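Long-range contact in shikimate kinase (PDB 2PT5), which probably catalyses the ATP-dependent phosphorylation of the 3-hydroxyl group of shikimate, a late step on the way to chorismate: residues I3-G7 with L87-K91. Sequence-based numbering, arbitrary orientation.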
loop_
_atom_site.group_PDB
_atom_site.type_symbol
_atom_site.label_atom_id
_atom_site.label_comp_id
_atom_site.label_asym_id
_atom_site.label_seq_id
_atom_site.Cartn_x
_atom_site.Cartn_y
_atom_site.Cartn_z
ATOM N N ILE A 3 7.228 8.464 -4.361
ATOM C CA ILE A 3 5.864 8.100 -4.724
ATOM C C ILE A 3 5.363 6.968 -3.836
ATOM O O ILE A 3 5.944 5.880 -3.802
ATOM C CB ILE A 3 5.796 7.651 -6.189
ATOM C CG1 ILE A 3 6.242 8.798 -7.103
ATOM C CG2 ILE A 3 4.382 7.202 -6.531
ATOM C CD1 ILE A 3 6.502 8.352 -8.533
ATOM N N TYR A 4 4.275 7.216 -3.122
ATOM C CA TYR A 4 3.735 6.191 -2.240
ATOM C C TYR A 4 2.471 5.562 -2.790
ATOM O O TYR A 4 1.556 6.266 -3.217
ATOM C CB TYR A 4 3.448 6.780 -0.857
ATOM C CG TYR A 4 4.655 7.415 -0.205
ATOM C CD1 TYR A 4 4.937 8.768 -0.383
ATOM C CD2 TYR A 4 5.520 6.657 0.587
ATOM C CE1 TYR A 4 6.059 9.357 0.218
ATOM C CE2 TYR A 4 6.644 7.233 1.190
ATOM C CZ TYR A 4 6.907 8.586 1.004
ATOM O OH TYR A 4 8.013 9.165 1.606
ATOM N N LEU A 5 2.418 4.234 -2.774
ATOM C CA LEU A 5 1.238 3.528 -3.260
ATOM C C LEU A 5 0.476 2.988 -2.057
ATOM O O LEU A 5 1.050 2.325 -1.206
ATOM C CB LEU A 5 1.635 2.374 -4.185
ATOM C CG LEU A 5 2.475 2.720 -5.419
ATOM C CD1 LEU A 5 2.628 1.469 -6.270
ATOM C CD2 LEU A 5 1.825 3.842 -6.219
ATOM N N ILE A 6 -0.818 3.283 -1.987
ATOM C CA ILE A 6 -1.626 2.822 -0.869
ATOM C C ILE A 6 -2.898 2.161 -1.372
ATOM O O ILE A 6 -3.333 2.403 -2.499
ATOM C CB ILE A 6 -1.982 4.000 0.080
ATOM C CG1 ILE A 6 -2.998 4.935 -0.581
ATOM C CG2 ILE A 6 -0.728 4.791 0.407
ATOM C CD1 ILE A 6 -3.325 6.181 0.248
ATOM N N GLY A 7 -3.488 1.318 -0.533
ATOM C CA GLY A 7 -4.708 0.630 -0.908
ATOM C C GLY A 7 -4.723 -0.755 -0.294
ATOM O O GLY A 7 -3.809 -1.118 0.459
ATOM N N LEU A 87 0.169 8.449 6.740
ATOM C CA LEU A 87 -0.277 9.042 5.487
ATOM C C LEU A 87 0.139 10.509 5.414
ATOM O O LEU A 87 0.579 10.982 4.365
ATOM C CB LEU A 87 -1.798 8.898 5.337
ATOM C CG LEU A 87 -2.446 9.297 4.002
ATOM C CD1 LEU A 87 -1.768 8.593 2.823
ATOM C CD2 LEU A 87 -3.919 8.937 4.049
ATOM N N ASN A 88 0.007 11.231 6.527
ATOM C CA ASN A 88 0.396 12.637 6.543
ATOM C C ASN A 88 1.905 12.756 6.398
ATOM O O ASN A 88 2.405 13.697 5.782
ATOM C CB ASN A 88 -0.080 13.318 7.822
ATOM C CG ASN A 88 -1.544 13.687 7.759
ATOM O OD1 ASN A 88 -1.990 14.322 6.801
ATOM N ND2 ASN A 88 -2.303 13.296 8.777
ATOM N N PHE A 89 2.634 11.793 6.957
ATOM C CA PHE A 89 4.085 11.789 6.821
ATOM C C PHE A 89 4.393 11.643 5.326
ATOM O O PHE A 89 5.201 12.382 4.770
ATOM C CB PHE A 89 4.697 10.610 7.580
ATOM C CG PHE A 89 6.173 10.424 7.328
ATOM C CD1 PHE A 89 7.119 11.068 8.122
ATOM C CD2 PHE A 89 6.617 9.614 6.287
ATOM C CE1 PHE A 89 8.485 10.906 7.885
ATOM C CE2 PHE A 89 7.985 9.444 6.041
ATOM C CZ PHE A 89 8.918 10.092 6.842
HETATM N N MSE A 90 3.728 10.693 4.673
HETATM C CA MSE A 90 3.952 10.451 3.251
HETATM C C MSE A 90 3.759 11.689 2.382
HETATM O O MSE A 90 4.562 11.950 1.491
HETATM C CB MSE A 90 3.045 9.323 2.759
HETATM C CG MSE A 90 3.525 7.928 3.164
HETATM SE SE MSE A 90 2.294 6.561 2.582
HETATM C CE MSE A 90 1.774 5.827 4.313
ATOM N N LYS A 91 2.697 12.447 2.645
ATOM C CA LYS A 91 2.414 13.656 1.887
ATOM C C LYS A 91 3.499 14.720 2.058
ATOM O O LYS A 91 3.735 15.526 1.154
ATOM C CB LYS A 91 1.055 14.227 2.294
ATOM C CG LYS A 91 -0.112 13.300 1.997
ATOM C CD LYS A 91 -1.445 13.975 2.259
ATOM C CE LYS A 91 -2.605 13.105 1.801
ATOM N NZ LYS A 91 -3.897 13.820 1.924
#
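M90, a selenomethionine, lies against one face of the Y4 ring and makes the tight part of this contact. Its CG sits 3.6 Å from the ring centroid and only 15° off the ring normal, a CH-pi contact displaced toward the rim on the CD2 side. The extended chi2 carries SE on beside the root of the tyrosine, 3.6 Å from Y4 CB; the bend at chi3 comes after it and turns CE. SE is oblique to the ring, 4.4 Å from its centroid, a Met-aromatic contact. Y4 already points at the helix, and with CG anti to the carbonyl carbon (chi1 -57°) its ring lies against M90; there CE1 also reaches the backbone O of M90 at 3.3 Å.

Packing thins out at both ends. I6 touches with its branch ends, CG2 4.1 Å from SE of M90 and CD1 3.9 Å from L87 CD1, the I6 and L87 side chains crossing nearly at right angles. At the other end, where F89 is partly exposed, the contact is looser still: its CE2 lies 4.4 Å from Y4 OH. That hydroxyl is hydrogen-bonded to S67, which fixes the outer end of the ring. With an alanine at Y4, M90 would probably lose the face it rests on, and S67 would be left without this partner.

Helix 84-91 here packs on the central parallel sheet of the alpha/beta P-loop kinase fold: residues 87-91 run roughly antiparallel to 3-6 of central strand 2-6, their axes 9.7 Å apart at closest approach and 151° between directions. The chain continues into the probable P-loop, where G7 O accepts a hydrogen bond from K13 NZ. Strand 95-100 pairs with Y4 and touches M90 through T96; L63 of helix 52-66 packs on both.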